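Long-range contacts in coelenterazine-binding protein with bound coelenterazine (Renilla muelleri, PDB 2HPS), which binds the luciferin coelenterazine and makes it available for reaction with luciferase and oxygen only when calcium is bound: residues 143-149 and 175-180; 117-121 and 153-157. All coordinates share one frame; numbering follows the deposited sequence.

Interaction 1: 143-149 and 175-180. With CTZ (c2-hydroxy-coelenterazine), chain B.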
loop_
_atom_site.group_PDB
_atom_site.type_symbol
_atom_site.label_atom_id
_atom_site.label_comp_id
_atom_site.label_asym_id
_atom_site.label_seq_id
_atom_site.Cartn_x
_atom_site.Cartn_y
_atom_site.Cartn_z
ATOM N N CYS A 143 -6.845 -0.171 12.121
ATOM C CA CYS A 143 -6.442 -0.830 10.891
ATOM C C CYS A 143 -6.094 -2.319 11.147
ATOM O O CYS A 143 -6.608 -3.230 10.450
ATOM C CB CYS A 143 -5.266 -0.068 10.256
ATOM S SG CYS A 143 -4.752 -0.694 8.627
ATOM N N PHE A 144 -5.251 -2.555 12.150
ATOM C CA PHE A 144 -4.890 -3.918 12.556
ATOM C C PHE A 144 -6.139 -4.733 12.863
ATOM O O PHE A 144 -6.294 -5.863 12.378
ATOM C CB PHE A 144 -4.012 -3.912 13.812
ATOM C CG PHE A 144 -3.694 -5.301 14.324
ATOM C CD1 PHE A 144 -2.622 -6.028 13.799
ATOM C CD2 PHE A 144 -4.512 -5.910 15.289
ATOM C CE1 PHE A 144 -2.341 -7.334 14.239
ATOM C CE2 PHE A 144 -4.241 -7.219 15.740
ATOM C CZ PHE A 144 -3.153 -7.924 15.220
ATOM N N ASN A 145 -7.010 -4.169 13.708
ATOM C CA ASN A 145 -8.202 -4.900 14.149
ATOM C C ASN A 145 -9.082 -5.368 12.986
ATOM O O ASN A 145 -9.580 -6.490 12.980
ATOM C CB ASN A 145 -9.002 -4.035 15.125
ATOM C CG ASN A 145 -10.153 -4.799 15.769
ATOM O OD1 ASN A 145 -9.935 -5.855 16.384
ATOM N ND2 ASN A 145 -11.378 -4.274 15.627
ATOM N N THR A 146 -9.258 -4.510 11.986
ATOM C CA THR A 146 -10.029 -4.865 10.811
ATOM C C THR A 146 -9.319 -5.925 9.941
ATOM O O THR A 146 -9.943 -6.890 9.484
ATOM C CB THR A 146 -10.409 -3.604 9.978
ATOM O OG1 THR A 146 -11.165 -2.673 10.793
ATOM C CG2 THR A 146 -11.224 -4.014 8.741
ATOM N N LEU A 147 -8.014 -5.762 9.725
ATOM C CA LEU A 147 -7.276 -6.697 8.876
ATOM C C LEU A 147 -7.116 -8.069 9.515
ATOM O O LEU A 147 -6.912 -9.070 8.825
ATOM C CB LEU A 147 -5.910 -6.124 8.513
ATOM C CG LEU A 147 -5.850 -5.427 7.150
ATOM C CD1 LEU A 147 -6.798 -4.265 7.068
ATOM C CD2 LEU A 147 -4.439 -4.917 6.927
ATOM N N ASP A 148 -7.208 -8.089 10.840
ATOM C CA ASP A 148 -7.282 -9.314 11.641
ATOM C C ASP A 148 -8.723 -9.833 11.536
ATOM O O ASP A 148 -9.488 -9.829 12.521
ATOM C CB ASP A 148 -6.899 -8.982 13.098
ATOM C CG ASP A 148 -6.961 -10.196 14.041
ATOM O OD1 ASP A 148 -6.848 -11.357 13.584
ATOM O OD2 ASP A 148 -7.117 -9.960 15.257
ATOM N N PHE A 149 -9.100 -10.261 10.332
ATOM C CA PHE A 149 -10.498 -10.559 10.052
ATOM C C PHE A 149 -10.948 -11.880 10.672
ATOM O O PHE A 149 -12.161 -12.122 10.843
ATOM C CB PHE A 149 -10.835 -10.429 8.555
ATOM C CG PHE A 149 -10.055 -11.358 7.642
ATOM C CD1 PHE A 149 -10.413 -12.709 7.524
ATOM C CD2 PHE A 149 -9.033 -10.864 6.844
ATOM C CE1 PHE A 149 -9.721 -13.558 6.658
ATOM C CE2 PHE A 149 -8.344 -11.705 5.967
ATOM C CZ PHE A 149 -8.692 -13.047 5.870
ATOM N N ALA A 175 -15.237 -4.260 3.570
ATOM C CA ALA A 175 -14.684 -3.710 4.813
ATOM C C ALA A 175 -13.154 -3.655 4.769
ATOM O O ALA A 175 -12.550 -2.690 5.236
ATOM C CB ALA A 175 -15.147 -4.541 5.999
ATOM N N LEU A 176 -12.530 -4.683 4.202
ATOM C CA LEU A 176 -11.067 -4.757 4.187
ATOM C C LEU A 176 -10.500 -3.667 3.291
ATOM O O LEU A 176 -9.568 -2.942 3.683
ATOM C CB LEU A 176 -10.586 -6.141 3.721
ATOM C CG LEU A 176 -10.883 -7.305 4.687
ATOM C CD1 LEU A 176 -10.463 -8.627 4.060
ATOM C CD2 LEU A 176 -10.175 -7.078 6.028
ATOM N N ALA A 177 -11.085 -3.519 2.104
ATOM C CA ALA A 177 -10.580 -2.483 1.179
ATOM C C ALA A 177 -10.846 -1.088 1.727
ATOM O O ALA A 177 -10.055 -0.159 1.527
ATOM C CB ALA A 177 -11.181 -2.666 -0.191
ATOM N N ASN A 178 -11.966 -0.922 2.425
ATOM C CA ASN A 178 -12.282 0.356 3.066
ATOM C C ASN A 178 -11.375 0.719 4.244
ATOM O O ASN A 178 -11.396 1.865 4.703
ATOM C CB ASN A 178 -13.744 0.369 3.541
ATOM C CG ASN A 178 -14.754 0.587 2.398
ATOM O OD1 ASN A 178 -14.393 0.888 1.238
ATOM N ND2 ASN A 178 -16.053 0.450 2.740
ATOM N N ALA A 179 -10.588 -0.250 4.727
ATOM C CA ALA A 179 -9.774 -0.040 5.931
ATOM C C ALA A 179 -8.263 -0.021 5.684
ATOM O O ALA A 179 -7.521 0.604 6.455
ATOM C CB ALA A 179 -10.099 -1.089 6.974
ATOM N N PHE A 180 -7.823 -0.714 4.632
ATOM C CA PHE A 180 -6.387 -0.968 4.384
ATOM C C PHE A 180 -5.531 0.301 4.380
ATOM O O PHE A 180 -4.431 0.312 4.972
ATOM C CB PHE A 180 -6.215 -1.742 3.071
ATOM C CG PHE A 180 -4.813 -2.302 2.826
ATOM C CD1 PHE A 180 -4.029 -2.784 3.869
ATOM C CD2 PHE A 180 -4.320 -2.409 1.514
ATOM C CE1 PHE A 180 -2.751 -3.306 3.615
ATOM C CE2 PHE A 180 -3.054 -2.938 1.259
ATOM C CZ PHE A 180 -2.266 -3.390 2.311
HETATM N N1 CTZ B . 0.985 2.050 3.200
HETATM C C2 CTZ B . 1.729 3.187 3.126
HETATM C C3 CTZ B . 0.967 4.129 3.948
HETATM N N4 CTZ B . -0.120 3.554 4.456
HETATM C C5 CTZ B . -1.098 4.035 5.251
HETATM C C6 CTZ B . -2.149 3.185 5.606
HETATM N N7 CTZ B . -2.189 1.906 5.177
HETATM C C8 CTZ B . -1.219 1.391 4.390
HETATM C C9 CTZ B . -0.112 2.291 3.988
HETATM C C10 CTZ B . 3.013 3.378 2.354
HETATM C C11 CTZ B . 2.673 3.188 0.897
HETATM C C12 CTZ B . 3.178 2.083 0.213
HETATM C C13 CTZ B . 2.873 1.870 -1.126
HETATM C C14 CTZ B . 2.050 2.793 -1.778
HETATM C C15 CTZ B . 1.528 3.902 -1.096
HETATM C C16 CTZ B . 1.840 4.102 0.251
HETATM O O17 CTZ B . 1.747 2.585 -3.084
HETATM O O18 CTZ B . 1.273 5.365 4.168
HETATM C C19 CTZ B . -3.213 3.691 6.503
HETATM C C20 CTZ B . -3.659 5.013 6.440
HETATM C C21 CTZ B . -4.653 5.458 7.308
HETATM C C22 CTZ B . -5.198 4.585 8.260
HETATM C C23 CTZ B . -4.754 3.273 8.344
HETATM C C24 CTZ B . -3.757 2.824 7.468
HETATM O O25 CTZ B . -6.162 5.051 9.099
HETATM C C26 CTZ B . -1.239 -0.033 3.866
HETATM C C27 CTZ B . -0.631 -0.943 4.902
HETATM C C28 CTZ B . 0.571 -1.609 4.669
HETATM C C29 CTZ B . 1.092 -2.446 5.656
HETATM C C30 CTZ B . 0.413 -2.596 6.875
HETATM C C31 CTZ B . -0.797 -1.941 7.101
HETATM C C32 CTZ B . -1.324 -1.115 6.105
#
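The backbone oxygen of Leu176 accepts hydrogen bonds from two amides, those of Ala179 and Phe180 (Leu176 O to Phe180 N 3.0 Å), and the side chains of all three residues meet segment 143-149. The contact is mostly apolar, with backbone carbonyl oxygens among the packed atoms. Leu176 reaches forward through its two methyls: CD2 abuts the carbonyl oxygen of Thr146 at 3.5 Å, while CD1 lies 3.8 Å from CD2 of the Phe149 ring, the two side chains crossing at about a right angle. Thr146 holds CG2 anti to its own amide nitrogen, which aims that methyl at CB of Ala179, 3.6 Å away. Further along, Leu147 CD2 packs 3.8 Å from Phe180 CD1. The Phe180 ring is thus shared between Leu147 and the ligand: the coelenterazine methylene C26 lies over one face, offset toward the rim, and Phe180 CE1 comes within 3.4 Å of C27. The carbonyl of Phe180 also faces the ligand, with Phe180 O 2.8 Å from N7, and Cys143 SG packs against this same oxygen. The two helical segments run nearly antiparallel, at 158°, and contribute Cys143 and Phe180 to the luciferin pocket. Helix 157-169 flanks this pair, with Thr163 touching both Leu176 and Phe180, while Phe124 of helix 121-131 packs on Cys143 and Leu147, and Ile155 of strand 154-156 also meets Leu147.

Interaction 2: 117-121 and 153-157; sequences GYVSL and GQISR
With CG wedged between its backbone nitrogen and carbonyl carbon (chi1 54°) and the chain extended beyond, Gln154 carries its amide up to Tyr118, whose ring is swung beside its own backbone nitrogen (chi1 -63°). Gln154 NE2 approaches Tyr118 CD1 to 3.4 Å, and the amide and ring planes are only 16° apart. An alanine here would remove that amide and would probably leave the Tyr118 ring without one of its neighbours and freer to turn. On the other face of the ribbon Val119 CG2 packs 3.9 Å from Ile155 CB. Val119 and Ile155 form the hydrogen-bonded pair of this short antiparallel ribbon: Val119 N to Ile155 O is 2.9 Å with the donor tilted out of the carbonyl plane, whereas the straighter bond from Ile155 N to Val119 O, also 2.9 Å, lies in it. At one end Arg157 N binds Gly117 O at 3.0 Å, and Gly117 CA sits over a face of the guanidinium, 3.5 Å from Arg157 NH2. At the other end a water links Leu121 N to Gly153 O. Such a ribbon pairs the calcium loops of an EF-hand couple, and Tyr118 and Gln154 are probable calcium-site residues. Ser120 and Ser156 N-cap the helices that follow the strands, while helix 102-111 packs on Val119 through Tyr108 and Ile111, and helix 137-147 on Ile155 through Phe144.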
loop_
_atom_site.group_PDB
_atom_site.type_symbol
_atom_site.label_atom_id
_atom_site.label_comp_id
_atom_site.label_asym_id
_atom_site.label_seq_id
_atom_site.Cartn_x
_atom_site.Cartn_y
_atom_site.Cartn_z
ATOM N N GLY A 117 5.474 -15.823 9.180
ATOM C CA GLY A 117 4.210 -15.730 8.457
ATOM C C GLY A 117 3.045 -15.265 9.322
ATOM O O GLY A 117 1.883 -15.490 8.967
ATOM N N TYR A 118 3.378 -14.631 10.450
ATOM C CA TYR A 118 2.405 -13.959 11.335
ATOM C C TYR A 118 2.928 -12.613 11.800
ATOM O O TYR A 118 4.122 -12.452 12.022
ATOM C CB TYR A 118 2.096 -14.793 12.583
ATOM C CG TYR A 118 1.461 -16.109 12.263
ATOM C CD1 TYR A 118 0.087 -16.214 12.042
ATOM C CD2 TYR A 118 2.248 -17.256 12.148
ATOM C CE1 TYR A 118 -0.491 -17.454 11.720
ATOM C CE2 TYR A 118 1.689 -18.482 11.834
ATOM C CZ TYR A 118 0.327 -18.573 11.612
ATOM O OH TYR A 118 -0.197 -19.812 11.303
ATOM N N VAL A 119 2.022 -11.655 11.965
ATOM C CA VAL A 119 2.388 -10.353 12.533
ATOM C C VAL A 119 1.430 -9.975 13.668
ATOM O O VAL A 119 0.218 -10.115 13.539
ATOM C CB VAL A 119 2.469 -9.213 11.445
ATOM C CG1 VAL A 119 3.500 -9.550 10.361
ATOM C CG2 VAL A 119 1.115 -8.925 10.800
ATOM N N SER A 120 1.983 -9.518 14.786
ATOM C CA SER A 120 1.185 -9.100 15.933
ATOM C C SER A 120 0.853 -7.613 15.834
ATOM O O SER A 120 1.409 -6.888 14.991
ATOM C CB SER A 120 1.997 -9.303 17.214
ATOM O OG SER A 120 3.116 -8.407 17.213
ATOM N N LEU A 121 -0.010 -7.155 16.744
ATOM C CA LEU A 121 -0.313 -5.731 16.810
ATOM C C LEU A 121 0.938 -4.860 17.028
ATOM O O LEU A 121 1.134 -3.903 16.274
ATOM C CB LEU A 121 -1.418 -5.425 17.832
ATOM C CG LEU A 121 -1.711 -3.944 18.094
ATOM C CD1 LEU A 121 -2.203 -3.216 16.842
ATOM C CD2 LEU A 121 -2.753 -3.850 19.231
ATOM N N GLY A 153 -5.772 -11.877 16.930
ATOM C CA GLY A 153 -4.756 -11.021 17.532
ATOM C C GLY A 153 -3.462 -11.066 16.753
ATOM O O GLY A 153 -2.445 -10.582 17.219
ATOM N N GLN A 154 -3.496 -11.670 15.569
ATOM C CA GLN A 154 -2.343 -11.662 14.665
ATOM C C GLN A 154 -2.835 -11.914 13.255
ATOM O O GLN A 154 -3.854 -12.589 13.050
ATOM C CB GLN A 154 -1.292 -12.707 15.058
ATOM C CG GLN A 154 -1.842 -14.133 15.204
ATOM C CD GLN A 154 -0.763 -15.142 15.534
ATOM O OE1 GLN A 154 0.299 -14.787 16.047
ATOM N NE2 GLN A 154 -1.026 -16.416 15.227
ATOM N N ILE A 155 -2.109 -11.357 12.285
ATOM C CA ILE A 155 -2.499 -11.469 10.892
ATOM C C ILE A 155 -1.469 -12.331 10.155
ATOM O O ILE A 155 -0.267 -12.032 10.182
ATOM C CB ILE A 155 -2.589 -10.088 10.189
ATOM C CG1 ILE A 155 -3.576 -9.161 10.925
ATOM C CG2 ILE A 155 -3.037 -10.278 8.724
ATOM C CD1 ILE A 155 -3.380 -7.651 10.617
ATOM N N SER A 156 -1.967 -13.393 9.526
ATOM C CA SER A 156 -1.122 -14.306 8.765
ATOM C C SER A 156 -0.768 -13.687 7.413
ATOM O O SER A 156 -1.429 -12.742 6.945
ATOM C CB SER A 156 -1.813 -15.658 8.557
ATOM O OG SER A 156 -2.845 -15.588 7.579
ATOM N N ARG A 157 0.271 -14.228 6.788
ATOM C CA ARG A 157 0.642 -13.786 5.450
ATOM C C ARG A 157 -0.526 -13.926 4.460
ATOM O O ARG A 157 -0.836 -12.985 3.729
ATOM C CB ARG A 157 1.854 -14.570 4.960
ATOM C CG ARG A 157 2.440 -14.002 3.649
ATOM C CD ARG A 157 3.583 -14.859 3.144
ATOM N NE ARG A 157 4.719 -14.925 4.071
ATOM C CZ ARG A 157 5.080 -16.023 4.732
ATOM N NH1 ARG A 157 4.373 -17.138 4.599
ATOM N NH2 ARG A 157 6.136 -16.015 5.533
HETATM O O HOH W 1 -1.332 -8.722 18.789
#

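The segments of the two interactions alternate along the chain, and helix 137-147 of interaction 1 runs into the loop that leads to strand 154-156 of interaction 2. Their centres lie about 13 Å apart, yet they touch directly. Asp148 OD2 probably accepts a hydrogen bond from Gly153 N at 2.9 Å, and Phe144 CE1 packs 3.4 Å from Leu121 N. Asp148 and Gln154 probably belong to one calcium site, Tyr118 to the other; neither loop holds a metal here. Interaction 1 borders the luciferin. The side chain of Ile155 is about 7 Å from the bound coelenterazine. Because helix 137-147 carries Cys143, at the pocket, and leads to Asp148, calcium binding could plausibly be felt at the pocket through it.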